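Local atomic coordinates of nitrite oxidoreductase subunit A (Kuenenia stuttgartiensis, PDB entry 7B04), a protein that belongs to the molybdopterin oxidoreductase family and holds a molybdenum atom, an iron/sulfur cluster and MD1 ligands. Residues T646-F651 with I674-S679; G218-K223 with G263-S268; Y616-E621 with Y664-N669; Y180-I185 with S743-L748. One frame throughout, in Å; residues are numbered along the deposited sequence.

Contact 1: residues T646-F651 with I674-S679; sequences TKVLWF and IEQIMS
Met678 reaches over Trp650 where strands 648-651 and 676-679 run side by side in parallel, the two strands of a beta-alpha-beta unit whose crossover holds helix 663-670. A bend at the last torsion of Met678 (chi3 67°) carries CE over one face of the indole, 4.1 Å from the centroid of the Trp650 five-membered ring. Met678 SD stands obliquely to that ring, a Met-aromatic contact. On the same face of the sheet, Val648 and Gln676 lie alongside each other, pointing the same way, with Val648 CG1 3.6 Å from Gln676 CB. The opposite face carries Leu649, Phe651, Ile677 and Ser679. Here Ser679 CB lies off-centre over the Phe651 ring, 4.0 Å from its centroid, while Ile677 CG2 meets the ring edge, 4.0 Å from Phe651 CE1. Beneath the side chains, the backbone ladder alternates: Gln676 N donates to Lys647 O, Leu649 N to Gln676 O at 2.8 Å, Met678 N weakly to Leu649 O, and Phe651 N to Met678 O. Farther out, helices 174-191 and 734-749 cover the Trp650 and Met678 face. Phe242 stacks edge-to-face with the indole, whose NE1 hydrogen-bonds Thr680 OG1.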
loop_
_atom_site.group_PDB
_atom_site.type_symbol
_atom_site.label_atom_id
_atom_site.label_comp_id
_atom_site.label_asym_id
_atom_site.label_seq_id
_atom_site.Cartn_x
_atom_site.Cartn_y
_atom_site.Cartn_z
ATOM N N THR B 646 -1.973 2.980 -35.413
ATOM C CA THR B 646 -0.755 3.099 -34.619
ATOM C C THR B 646 0.331 2.256 -35.270
ATOM O O THR B 646 0.183 1.036 -35.403
ATOM C CB THR B 646 -0.966 2.650 -33.172
ATOM O OG1 THR B 646 -2.084 3.342 -32.604
ATOM C CG2 THR B 646 0.280 2.919 -32.339
ATOM N N LYS B 647 1.410 2.909 -35.678
ATOM C CA LYS B 647 2.562 2.253 -36.274
ATOM C C LYS B 647 3.846 2.517 -35.511
ATOM O O LYS B 647 4.753 1.682 -35.541
ATOM C CB LYS B 647 2.734 2.693 -37.736
ATOM C CG LYS B 647 1.635 2.174 -38.646
ATOM C CD LYS B 647 1.701 0.662 -38.749
ATOM C CE LYS B 647 0.674 0.125 -39.724
ATOM N NZ LYS B 647 0.749 -1.358 -39.836
ATOM N N VAL B 648 3.949 3.660 -34.838
ATOM C CA VAL B 648 5.048 3.964 -33.931
ATOM C C VAL B 648 4.441 4.436 -32.618
ATOM O O VAL B 648 3.412 5.120 -32.612
ATOM C CB VAL B 648 6.004 5.033 -34.503
ATOM C CG1 VAL B 648 7.224 5.185 -33.609
ATOM C CG2 VAL B 648 6.426 4.679 -35.912
ATOM N N LEU B 649 5.072 4.061 -31.507
ATOM C CA LEU B 649 4.528 4.336 -30.186
ATOM C C LEU B 649 5.681 4.585 -29.229
ATOM O O LEU B 649 6.673 3.851 -29.239
ATOM C CB LEU B 649 3.665 3.172 -29.691
ATOM C CG LEU B 649 3.149 3.246 -28.255
ATOM C CD1 LEU B 649 2.330 4.510 -28.054
ATOM C CD2 LEU B 649 2.327 2.011 -27.917
ATOM N N TRP B 650 5.550 5.630 -28.412
ATOM C CA TRP B 650 6.548 5.917 -27.391
ATOM C C TRP B 650 5.875 6.567 -26.189
ATOM O O TRP B 650 5.100 7.516 -26.355
ATOM C CB TRP B 650 7.635 6.820 -27.978
ATOM C CG TRP B 650 8.723 7.215 -27.049
ATOM C CD1 TRP B 650 9.210 6.503 -25.994
ATOM C CD2 TRP B 650 9.500 8.412 -27.120
ATOM N NE1 TRP B 650 10.234 7.194 -25.392
ATOM C CE2 TRP B 650 10.429 8.370 -26.066
ATOM C CE3 TRP B 650 9.489 9.522 -27.968
ATOM C CZ2 TRP B 650 11.342 9.395 -25.838
ATOM C CZ3 TRP B 650 10.394 10.538 -27.741
ATOM C CH2 TRP B 650 11.310 10.467 -26.684
ATOM N N PHE B 651 6.169 6.052 -24.989
ATOM C CA PHE B 651 5.467 6.479 -23.783
ATOM C C PHE B 651 6.383 6.502 -22.563
ATOM O O PHE B 651 7.191 5.588 -22.374
ATOM C CB PHE B 651 4.260 5.566 -23.520
ATOM C CG PHE B 651 4.583 4.095 -23.556
ATOM C CD1 PHE B 651 4.623 3.411 -24.759
ATOM C CD2 PHE B 651 4.820 3.393 -22.384
ATOM C CE1 PHE B 651 4.921 2.061 -24.800
ATOM C CE2 PHE B 651 5.113 2.042 -22.417
ATOM C CZ PHE B 651 5.164 1.375 -23.627
ATOM N N ILE B 674 2.288 -3.036 -34.822
ATOM C CA ILE B 674 2.899 -1.765 -34.449
ATOM C C ILE B 674 4.392 -1.925 -34.690
ATOM O O ILE B 674 5.040 -2.781 -34.080
ATOM C CB ILE B 674 2.607 -1.398 -32.989
ATOM C CG1 ILE B 674 1.148 -1.697 -32.644
ATOM C CG2 ILE B 674 2.942 0.074 -32.730
ATOM C CD1 ILE B 674 0.680 -1.053 -31.358
ATOM N N GLU B 675 4.910 -1.180 -35.656
ATOM C CA GLU B 675 6.306 -1.247 -36.156
ATOM C C GLU B 675 7.368 -0.711 -35.199
ATOM O O GLU B 675 8.525 -1.029 -35.406
ATOM C CB GLU B 675 6.359 -0.668 -37.557
ATOM C CG GLU B 675 5.214 -1.155 -38.389
ATOM C CD GLU B 675 5.381 -0.810 -39.839
ATOM O OE1 GLU B 675 6.362 -0.191 -40.146
ATOM O OE2 GLU B 675 4.522 -1.170 -40.638
ATOM N N GLN B 676 7.018 0.190 -34.296
ATOM C CA GLN B 676 8.040 0.647 -33.330
ATOM C C GLN B 676 7.394 0.927 -31.980
ATOM O O GLN B 676 6.579 1.798 -31.944
ATOM C CB GLN B 676 8.686 1.892 -33.903
ATOM C CG GLN B 676 9.689 2.534 -32.989
ATOM C CD GLN B 676 10.562 3.429 -33.812
ATOM O OE1 GLN B 676 10.545 3.387 -35.020
ATOM N NE2 GLN B 676 11.343 4.241 -33.150
ATOM N N ILE B 677 7.801 0.233 -30.913
ATOM C CA ILE B 677 7.284 0.467 -29.572
ATOM C C ILE B 677 8.449 0.916 -28.705
ATOM O O ILE B 677 9.503 0.272 -28.691
ATOM C CB ILE B 677 6.620 -0.793 -28.988
ATOM C CG1 ILE B 677 5.368 -1.170 -29.784
ATOM C CG2 ILE B 677 6.288 -0.591 -27.520
ATOM C CD1 ILE B 677 5.607 -2.214 -30.847
ATOM N N MET B 678 8.259 2.013 -27.985
ATOM C CA MET B 678 9.333 2.617 -27.216
ATOM C C MET B 678 8.789 2.985 -25.848
ATOM O O MET B 678 7.639 3.415 -25.722
ATOM C CB MET B 678 9.885 3.856 -27.927
ATOM C CG MET B 678 10.519 3.561 -29.268
ATOM S SD MET B 678 10.709 5.054 -30.250
ATOM C CE MET B 678 11.930 5.946 -29.307
ATOM N N SER B 679 9.621 2.823 -24.828
ATOM C CA SER B 679 9.205 3.130 -23.472
ATOM C C SER B 679 10.349 3.786 -22.719
ATOM O O SER B 679 11.486 3.303 -22.750
ATOM C CB SER B 679 8.732 1.878 -22.737
ATOM O OG SER B 679 8.411 2.180 -21.390
#

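Contact 2: residues G218-K223 with G263-S268; sequences GTRTFK and GGRNWS
Lys223 lays its aliphatic base across the Trp267 indole, with Lys223 CB 3.8 Å from the centroid of the five-membered ring and 20° off its normal, a CH-pi contact over the face. CG follows along the same ring near NE1 and CE2. The chain then turns at chi2 (67°) and takes NZ to a buried polar site made by Glu612 (a salt bridge), Ser644 O and Thr646 OG1. Beside it Arg265 pairs in parallel with Lys223, and the two side chains leave on the same face of the sheet. Strand 265-266 is one of the two edge strands of a mixed sheet, counted within the chain, and it follows strand 222-226 through helix 238-254 as a beta-alpha-beta unit. A nearly straight hydrogen bond from Arg265 N to Phe222 O, 3.1 Å, links the two strands. Farther along its side chain, Arg265 CD packs 3.9 Å from Arg220 O and 4.2 Å from Arg220 CD. Arg220 in turn sets its CG 3.9 Å from Gly263 O. The two arginines meet at their CD atoms but send their guanidinium groups to different acceptors: Arg265 NH1 to Asp611 O and Met642 O, Arg220 NH2 to Arg213 O and Gln215 OE1.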
loop_
_atom_site.group_PDB
_atom_site.type_symbol
_atom_site.label_atom_id
_atom_site.label_comp_id
_atom_site.label_asym_id
_atom_site.label_seq_id
_atom_site.Cartn_x
_atom_site.Cartn_y
_atom_site.Cartn_z
ATOM N N GLY B 218 1.744 10.973 -42.524
ATOM C CA GLY B 218 2.257 9.709 -42.033
ATOM C C GLY B 218 2.505 9.787 -40.547
ATOM O O GLY B 218 2.363 8.802 -39.821
ATOM N N THR B 219 2.884 10.967 -40.081
ATOM C CA THR B 219 3.155 11.198 -38.673
ATOM C C THR B 219 1.940 10.974 -37.789
ATOM O O THR B 219 2.098 10.813 -36.572
ATOM C CB THR B 219 3.670 12.612 -38.488
ATOM O OG1 THR B 219 2.740 13.534 -39.080
ATOM C CG2 THR B 219 5.008 12.774 -39.189
ATOM N N ARG B 220 0.738 10.935 -38.361
ATOM C CA ARG B 220 -0.428 10.657 -37.526
ATOM C C ARG B 220 -0.511 9.193 -37.117
ATOM O O ARG B 220 -1.384 8.831 -36.318
ATOM C CB ARG B 220 -1.711 11.109 -38.219
ATOM C CG ARG B 220 -1.918 12.611 -38.033
ATOM C CD ARG B 220 -3.366 13.029 -37.872
ATOM N NE ARG B 220 -3.463 14.479 -37.705
ATOM C CZ ARG B 220 -4.451 15.236 -38.175
ATOM N NH1 ARG B 220 -4.432 16.545 -37.963
ATOM N NH2 ARG B 220 -5.455 14.698 -38.856
ATOM N N THR B 221 0.359 8.352 -37.669
ATOM C CA THR B 221 0.545 6.990 -37.198
ATOM C C THR B 221 1.497 6.919 -36.013
ATOM O O THR B 221 1.628 5.851 -35.406
ATOM C CB THR B 221 1.064 6.096 -38.330
ATOM O OG1 THR B 221 2.216 6.697 -38.931
ATOM C CG2 THR B 221 -0.006 5.918 -39.399
ATOM N N PHE B 222 2.172 8.020 -35.681
ATOM C CA PHE B 222 3.000 8.089 -34.485
ATOM C C PHE B 222 2.122 8.451 -33.299
ATOM O O PHE B 222 1.395 9.450 -33.333
ATOM C CB PHE B 222 4.120 9.122 -34.623
ATOM C CG PHE B 222 5.046 9.185 -33.427
ATOM C CD1 PHE B 222 6.237 8.479 -33.422
ATOM C CD2 PHE B 222 4.725 9.945 -32.309
ATOM C CE1 PHE B 222 7.092 8.534 -32.335
ATOM C CE2 PHE B 222 5.577 10.002 -31.220
ATOM C CZ PHE B 222 6.761 9.296 -31.234
ATOM N N LYS B 223 2.200 7.648 -32.249
ATOM C CA LYS B 223 1.412 7.872 -31.049
ATOM C C LYS B 223 2.371 8.157 -29.903
ATOM O O LYS B 223 3.115 7.271 -29.466
ATOM C CB LYS B 223 0.526 6.664 -30.764
ATOM C CG LYS B 223 -0.791 6.675 -31.532
ATOM C CD LYS B 223 -0.658 6.518 -33.027
ATOM C CE LYS B 223 -2.008 6.729 -33.693
ATOM N NZ LYS B 223 -3.045 5.770 -33.196
ATOM N N GLY B 263 1.639 16.794 -36.989
ATOM C CA GLY B 263 2.577 16.001 -36.227
ATOM C C GLY B 263 1.937 14.808 -35.553
ATOM O O GLY B 263 0.899 14.290 -35.983
ATOM N N GLY B 264 2.557 14.388 -34.458
ATOM C CA GLY B 264 2.140 13.191 -33.773
ATOM C C GLY B 264 0.813 13.389 -33.086
ATOM O O GLY B 264 0.278 14.489 -32.989
ATOM N N ARG B 265 0.229 12.281 -32.667
ATOM C CA ARG B 265 -1.044 12.303 -31.969
ATOM C C ARG B 265 -0.849 12.069 -30.477
ATOM O O ARG B 265 -0.210 11.090 -30.066
ATOM C CB ARG B 265 -1.986 11.275 -32.562
ATOM C CG ARG B 265 -2.680 11.837 -33.776
ATOM C CD ARG B 265 -3.803 10.970 -34.206
ATOM N NE ARG B 265 -5.047 11.394 -33.575
ATOM C CZ ARG B 265 -6.253 11.051 -34.010
ATOM N NH1 ARG B 265 -7.340 11.477 -33.378
ATOM N NH2 ARG B 265 -6.372 10.265 -35.074
ATOM N N ASN B 266 -1.372 12.992 -29.677
ATOM C CA ASN B 266 -1.229 12.932 -28.232
ATOM C C ASN B 266 -2.183 11.886 -27.667
ATOM O O ASN B 266 -3.398 11.939 -27.899
ATOM C CB ASN B 266 -1.522 14.299 -27.628
ATOM C CG ASN B 266 -0.605 15.385 -28.142
ATOM O OD1 ASN B 266 0.487 15.110 -28.637
ATOM N ND2 ASN B 266 -1.060 16.633 -28.052
ATOM N N TRP B 267 -1.622 10.898 -26.982
ATOM C CA TRP B 267 -2.418 9.831 -26.388
ATOM C C TRP B 267 -2.936 10.254 -25.018
ATOM O O TRP B 267 -2.205 10.855 -24.218
ATOM C CB TRP B 267 -1.595 8.548 -26.286
ATOM C CG TRP B 267 -1.963 7.629 -27.379
ATOM C CD1 TRP B 267 -2.643 7.969 -28.508
ATOM C CD2 TRP B 267 -1.678 6.231 -27.482
ATOM N NE1 TRP B 267 -2.819 6.868 -29.298
ATOM C CE2 TRP B 267 -2.228 5.788 -28.698
ATOM C CE3 TRP B 267 -1.017 5.311 -26.665
ATOM C CZ2 TRP B 267 -2.135 4.466 -29.123
ATOM C CZ3 TRP B 267 -0.928 3.992 -27.088
ATOM C CH2 TRP B 267 -1.483 3.586 -28.308
ATOM N N SER B 268 -4.192 9.917 -24.750
ATOM C CA SER B 268 -4.870 10.386 -23.556
ATOM C C SER B 268 -4.442 9.564 -22.341
ATOM O O SER B 268 -3.902 8.456 -22.456
ATOM C CB SER B 268 -6.389 10.303 -23.748
ATOM O OG SER B 268 -6.779 8.981 -24.087
#

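Contact 3: residues Y616-E621 with Y664-N669; sequences YWNHSE and YQMLKN
Met666 sets its sulfur on the indole of Trp617: SD lies over one face, 3.8 Å from the centroid of the six-membered ring and 21° off its normal, a Met-aromatic contact. It sits toward the rim, with Trp617 CE2 at 3.6 Å. This is the tight side of the contact, and Met666 supplies about half of the surface buried in the whole. Its CG lies 3.8 Å from Trp617 CZ2; the bend at chi2 (-66°) then puts SD over the indole, and a further bend at chi3 turns CE toward Asn618, which it meets at ND2, 3.6 Å away, and at the backbone O. Asn618 ND2 itself is taken up by Lys661 O, and Trp617 NE1 by Asn671 OD1. The other side is looser and partly open to solvent: Ser620, in the turn after helix 615-618, brings OG only to 4.2 Å from Gln665 CG. The contact joins the end of that short helix to helix 663-670, the crossover helix of a beta-alpha-beta unit, with a bound MD1 about 7 Å from the Asn618 side chain. With Trp617 NE1 and Asn618 ND2 both bonded outside the two segments, what joins them is sulfur-aromatic and van der Waals packing.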
loop_
_atom_site.group_PDB
_atom_site.type_symbol
_atom_site.label_atom_id
_atom_site.label_comp_id
_atom_site.label_asym_id
_atom_site.label_seq_id
_atom_site.Cartn_x
_atom_site.Cartn_y
_atom_site.Cartn_z
ATOM N N TYR B 616 -8.999 3.058 -28.299
ATOM C CA TYR B 616 -9.157 2.547 -29.657
ATOM C C TYR B 616 -8.077 1.524 -29.978
ATOM O O TYR B 616 -8.357 0.488 -30.592
ATOM C CB TYR B 616 -9.139 3.700 -30.659
ATOM C CG TYR B 616 -10.306 4.640 -30.484
ATOM C CD1 TYR B 616 -11.568 4.301 -30.950
ATOM C CD2 TYR B 616 -10.151 5.857 -29.837
ATOM C CE1 TYR B 616 -12.642 5.152 -30.786
ATOM C CE2 TYR B 616 -11.219 6.716 -29.667
ATOM C CZ TYR B 616 -12.461 6.359 -30.143
ATOM O OH TYR B 616 -13.529 7.207 -29.976
ATOM N N TRP B 617 -6.840 1.790 -29.557
ATOM C CA TRP B 617 -5.794 0.775 -29.635
ATOM C C TRP B 617 -6.198 -0.481 -28.871
ATOM O O TRP B 617 -6.083 -1.600 -29.382
ATOM C CB TRP B 617 -4.478 1.338 -29.101
ATOM C CG TRP B 617 -3.491 0.281 -28.758
ATOM C CD1 TRP B 617 -2.754 -0.467 -29.628
ATOM C CD2 TRP B 617 -3.139 -0.166 -27.445
ATOM N NE1 TRP B 617 -1.958 -1.349 -28.937
ATOM C CE2 TRP B 617 -2.176 -1.184 -27.595
ATOM C CE3 TRP B 617 -3.541 0.198 -26.157
ATOM C CZ2 TRP B 617 -1.611 -1.839 -26.508
ATOM C CZ3 TRP B 617 -2.979 -0.456 -25.080
ATOM C CH2 TRP B 617 -2.023 -1.461 -25.263
ATOM N N ASN B 618 -6.669 -0.309 -27.631
ATOM C CA ASN B 618 -7.113 -1.437 -26.817
ATOM C C ASN B 618 -8.296 -2.169 -27.436
ATOM O O ASN B 618 -8.542 -3.331 -27.092
ATOM C CB ASN B 618 -7.491 -0.955 -25.417
ATOM C CG ASN B 618 -7.483 -2.072 -24.388
ATOM O OD1 ASN B 618 -7.666 -1.829 -23.196
ATOM N ND2 ASN B 618 -7.264 -3.299 -24.842
ATOM N N HIS B 619 -9.032 -1.521 -28.338
ATOM C CA HIS B 619 -10.174 -2.124 -29.013
ATOM C C HIS B 619 -9.765 -2.915 -30.245
ATOM O O HIS B 619 -10.569 -3.070 -31.175
ATOM C CB HIS B 619 -11.191 -1.045 -29.388
ATOM C CG HIS B 619 -12.585 -1.563 -29.543
ATOM N ND1 HIS B 619 -13.374 -1.903 -28.467
ATOM C CD2 HIS B 619 -13.330 -1.805 -30.648
ATOM C CE1 HIS B 619 -14.546 -2.328 -28.900
ATOM N NE2 HIS B 619 -14.545 -2.280 -30.220
ATOM N N SER B 620 -8.521 -3.395 -30.280
ATOM C CA SER B 620 -7.938 -4.034 -31.459
ATOM C C SER B 620 -7.844 -3.036 -32.608
ATOM O O SER B 620 -8.049 -3.376 -33.776
ATOM C CB SER B 620 -8.714 -5.291 -31.872
ATOM O OG SER B 620 -8.552 -6.321 -30.912
ATOM N N GLU B 621 -7.528 -1.788 -32.257
ATOM C CA GLU B 621 -7.257 -0.717 -33.218
ATOM C C GLU B 621 -8.435 -0.474 -34.163
ATOM O O GLU B 621 -8.258 -0.238 -35.359
ATOM C CB GLU B 621 -5.980 -1.018 -34.000
ATOM C CG GLU B 621 -5.351 0.198 -34.620
ATOM C CD GLU B 621 -3.870 0.242 -34.392
ATOM O OE1 GLU B 621 -3.436 1.157 -33.676
ATOM O OE2 GLU B 621 -3.147 -0.634 -34.911
ATOM N N TYR B 664 -2.986 -9.763 -23.377
ATOM C CA TYR B 664 -2.438 -10.839 -24.194
ATOM C C TYR B 664 -2.989 -10.807 -25.614
ATOM O O TYR B 664 -2.324 -11.276 -26.543
ATOM C CB TYR B 664 -2.667 -12.177 -23.492
ATOM C CG TYR B 664 -1.788 -12.300 -22.263
ATOM C CD1 TYR B 664 -0.425 -12.541 -22.384
ATOM C CD2 TYR B 664 -2.309 -12.133 -20.985
ATOM C CE1 TYR B 664 0.392 -12.636 -21.270
ATOM C CE2 TYR B 664 -1.499 -12.224 -19.861
ATOM C CZ TYR B 664 -0.149 -12.477 -20.011
ATOM O OH TYR B 664 0.662 -12.571 -18.903
ATOM N N GLN B 665 -4.193 -10.264 -25.805
ATOM C CA GLN B 665 -4.648 -9.927 -27.150
ATOM C C GLN B 665 -3.764 -8.851 -27.767
ATOM O O GLN B 665 -3.429 -8.914 -28.958
ATOM C CB GLN B 665 -6.088 -9.436 -27.095
ATOM C CG GLN B 665 -6.806 -9.276 -28.415
ATOM C CD GLN B 665 -6.834 -10.540 -29.234
ATOM O OE1 GLN B 665 -7.324 -11.564 -28.784
ATOM N NE2 GLN B 665 -6.351 -10.464 -30.452
ATOM N N MET B 666 -3.377 -7.852 -26.967
ATOM C CA MET B 666 -2.542 -6.771 -27.478
ATOM C C MET B 666 -1.185 -7.299 -27.919
ATOM O O MET B 666 -0.667 -6.902 -28.969
ATOM C CB MET B 666 -2.377 -5.689 -26.410
ATOM C CG MET B 666 -3.669 -5.000 -25.999
ATOM S SD MET B 666 -4.404 -4.020 -27.320
ATOM C CE MET B 666 -5.843 -5.011 -27.712
ATOM N N LEU B 667 -0.600 -8.202 -27.132
ATOM C CA LEU B 667 0.719 -8.737 -27.448
ATOM C C LEU B 667 0.678 -9.722 -28.607
ATOM O O LEU B 667 1.626 -9.778 -29.399
ATOM C CB LEU B 667 1.315 -9.413 -26.212
ATOM C CG LEU B 667 1.577 -8.486 -25.026
ATOM C CD1 LEU B 667 2.053 -9.274 -23.814
ATOM C CD2 LEU B 667 2.586 -7.428 -25.419
ATOM N N LYS B 668 -0.397 -10.502 -28.725
ATOM C CA LYS B 668 -0.463 -11.577 -29.709
ATOM C C LYS B 668 -0.955 -11.111 -31.075
ATOM O O LYS B 668 -0.401 -11.523 -32.101
ATOM C CB LYS B 668 -1.369 -12.698 -29.193
ATOM C CG LYS B 668 -1.596 -13.834 -30.175
ATOM C CD LYS B 668 -0.323 -14.625 -30.402
ATOM C CE LYS B 668 -0.572 -15.816 -31.310
ATOM N NZ LYS B 668 0.689 -16.544 -31.624
ATOM N N ASN B 669 -1.983 -10.263 -31.126
ATOM C CA ASN B 669 -2.637 -9.958 -32.390
ATOM C C ASN B 669 -2.652 -8.481 -32.764
ATOM O O ASN B 669 -2.994 -8.165 -33.908
ATOM C CB ASN B 669 -4.083 -10.467 -32.383
ATOM C CG ASN B 669 -4.188 -11.939 -32.013
ATOM O OD1 ASN B 669 -4.895 -12.297 -31.072
ATOM N ND2 ASN B 669 -3.513 -12.800 -32.771
#

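Contact 4: residues Y180-I185 with S743-L748; sequences YASKGI and SKLGEL
Lys744 passes Ser182 with the base of its side chain before its amine leads away. Its CB lies 3.4 Å from Ser182 OG. CG, placed opposite the backbone N, touches that same oxygen and also Ser182 CB, at 3.7 Å. From there the bends at chi2 (63°) and chi3 turn CD and CE away from the serine. NZ has two carboxylate partners: Glu747 OE1, one helical turn further on, lies 2.9 Å from NZ in a salt bridge, the amine coming from above the carboxylate plane, and Asp175 OD1 forms a second. Because Asp175 belongs to helix 174-191, this lysine also ties the two helices electrostatically. Segments 180-185 and 743-748 cross at -63° with their axes 9.1 Å apart at closest approach, in the layer of helices that covers the Trp650 and Met678 face of the mixed sheet. Ser182, a small residue, faces the other helix at the crossing. Its CB is met by two leucine methyls, Leu748 CD1 at 3.6 Å and Leu745 CD2 at 3.7 Å, while OG hydrogen-bonds back to Phe178 O within its own helix. Leu745 CD2 continues inward toward Ile185, lying 4.3 Å from Ile185 CG2. On the outer flank the extended Lys183 side chain runs at about a right angle to Leu748, and CD1 of that leucine packs on Lys183 CG, at 3.6 Å, where the contact opens to solvent.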
loop_
_atom_site.group_PDB
_atom_site.type_symbol
_atom_site.label_atom_id
_atom_site.label_comp_id
_atom_site.label_asym_id
_atom_site.label_seq_id
_atom_site.Cartn_x
_atom_site.Cartn_y
_atom_site.Cartn_z
ATOM N N TYR B 180 18.995 4.941 -34.113
ATOM C CA TYR B 180 18.081 3.924 -34.626
ATOM C C TYR B 180 16.623 4.356 -34.479
ATOM O O TYR B 180 15.818 4.184 -35.402
ATOM C CB TYR B 180 18.312 2.595 -33.905
ATOM C CG TYR B 180 19.488 1.806 -34.421
ATOM C CD1 TYR B 180 19.402 1.097 -35.610
ATOM C CD2 TYR B 180 20.685 1.771 -33.721
ATOM C CE1 TYR B 180 20.474 0.372 -36.089
ATOM C CE2 TYR B 180 21.765 1.049 -34.192
ATOM C CZ TYR B 180 21.653 0.352 -35.376
ATOM O OH TYR B 180 22.726 -0.370 -35.847
ATOM N N ALA B 181 16.267 4.919 -33.323
ATOM C CA ALA B 181 14.895 5.363 -33.096
ATOM C C ALA B 181 14.499 6.474 -34.062
ATOM O O ALA B 181 13.409 6.443 -34.647
ATOM C CB ALA B 181 14.728 5.825 -31.650
ATOM N N SER B 182 15.374 7.464 -34.247
ATOM C CA SER B 182 15.057 8.570 -35.146
ATOM C C SER B 182 14.936 8.094 -36.589
ATOM O O SER B 182 14.002 8.485 -37.301
ATOM C CB SER B 182 16.113 9.666 -35.021
ATOM O OG SER B 182 16.085 10.251 -33.731
ATOM N N LYS B 183 15.874 7.256 -37.038
ATOM C CA LYS B 183 15.794 6.706 -38.388
ATOM C C LYS B 183 14.499 5.930 -38.587
ATOM O O LYS B 183 13.846 6.051 -39.630
ATOM C CB LYS B 183 17.003 5.814 -38.667
ATOM C CG LYS B 183 18.302 6.574 -38.874
ATOM C CD LYS B 183 19.448 5.631 -39.201
ATOM C CE LYS B 183 20.742 6.393 -39.434
ATOM N NZ LYS B 183 21.879 5.478 -39.735
ATOM N N GLY B 184 14.112 5.126 -37.594
ATOM C CA GLY B 184 12.868 4.383 -37.700
ATOM C C GLY B 184 11.651 5.287 -37.749
ATOM O O GLY B 184 10.694 5.017 -38.480
ATOM N N ILE B 185 11.663 6.365 -36.961
ATOM C CA ILE B 185 10.552 7.313 -36.977
ATOM C C ILE B 185 10.403 7.929 -38.362
ATOM O O ILE B 185 9.295 8.029 -38.902
ATOM C CB ILE B 185 10.749 8.395 -35.900
ATOM C CG1 ILE B 185 10.572 7.800 -34.503
ATOM C CG2 ILE B 185 9.777 9.545 -36.114
ATOM C CD1 ILE B 185 10.995 8.730 -33.389
ATOM N N SER B 743 16.841 16.260 -31.175
ATOM C CA SER B 743 18.088 16.729 -31.769
ATOM C C SER B 743 18.574 15.769 -32.847
ATOM O O SER B 743 19.054 16.200 -33.902
ATOM C CB SER B 743 19.152 16.900 -30.686
ATOM O OG SER B 743 18.759 17.871 -29.733
ATOM N N LYS B 744 18.455 14.462 -32.602
ATOM C CA LYS B 744 18.864 13.488 -33.608
ATOM C C LYS B 744 17.946 13.526 -34.822
ATOM O O LYS B 744 18.407 13.321 -35.950
ATOM C CB LYS B 744 18.899 12.085 -33.002
ATOM C CG LYS B 744 19.435 11.012 -33.939
ATOM C CD LYS B 744 20.885 11.277 -34.322
ATOM C CE LYS B 744 21.824 11.063 -33.145
ATOM N NZ LYS B 744 23.251 11.246 -33.533
ATOM N N LEU B 745 16.655 13.798 -34.615
ATOM C CA LEU B 745 15.762 14.019 -35.749
ATOM C C LEU B 745 16.203 15.234 -36.554
ATOM O O LEU B 745 16.156 15.221 -37.790
ATOM C CB LEU B 745 14.321 14.192 -35.264
ATOM C CG LEU B 745 13.588 12.941 -34.778
ATOM C CD1 LEU B 745 12.252 13.319 -34.160
ATOM C CD2 LEU B 745 13.393 11.952 -35.916
ATOM N N GLY B 746 16.642 16.292 -35.870
ATOM C CA GLY B 746 17.164 17.449 -36.572
ATOM C C GLY B 746 18.511 17.187 -37.209
ATOM O O GLY B 746 18.811 17.723 -38.280
ATOM N N GLU B 747 19.341 16.369 -36.561
ATOM C CA GLU B 747 20.636 16.023 -37.135
ATOM C C GLU B 747 20.472 15.194 -38.402
ATOM O O GLU B 747 21.193 15.401 -39.384
ATOM C CB GLU B 747 21.475 15.270 -36.101
ATOM C CG GLU B 747 22.872 14.903 -36.571
ATOM C CD GLU B 747 23.675 14.195 -35.498
ATOM O OE1 GLU B 747 23.138 13.990 -34.388
ATOM O OE2 GLU B 747 24.844 13.842 -35.763
ATOM N N LEU B 748 19.522 14.254 -38.402
ATOM C CA LEU B 748 19.290 13.436 -39.587
ATOM C C LEU B 748 18.577 14.213 -40.684
ATOM O O LEU B 748 18.791 13.944 -41.871
ATOM C CB LEU B 748 18.479 12.195 -39.221
ATOM C CG LEU B 748 19.159 11.181 -38.302
ATOM C CD1 LEU B 748 18.188 10.074 -37.941
ATOM C CD2 LEU B 748 20.407 10.615 -38.960
#

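Residues 180-185 open contact 4, whose loop closes only at 743-748 and so encloses the other three. Within it, 218-223 pairs with 263-268, and contact 2 is complete before the next one starts. Residues 616-621 then open contact 3 and 646-651 open contact 1; 664-669 closes contact 3 before 674-679 closes contact 1, so these two loops cross. Contacts 1 and 2 are joined in one sheet, Val648 O lying 2.8 Å from Lys223 N. Contact 4 packs its helices on that sheet, while contact 3 ties in the crossover helix 663-670, with about 15 Å between the nearest atoms of contacts 3 and 4.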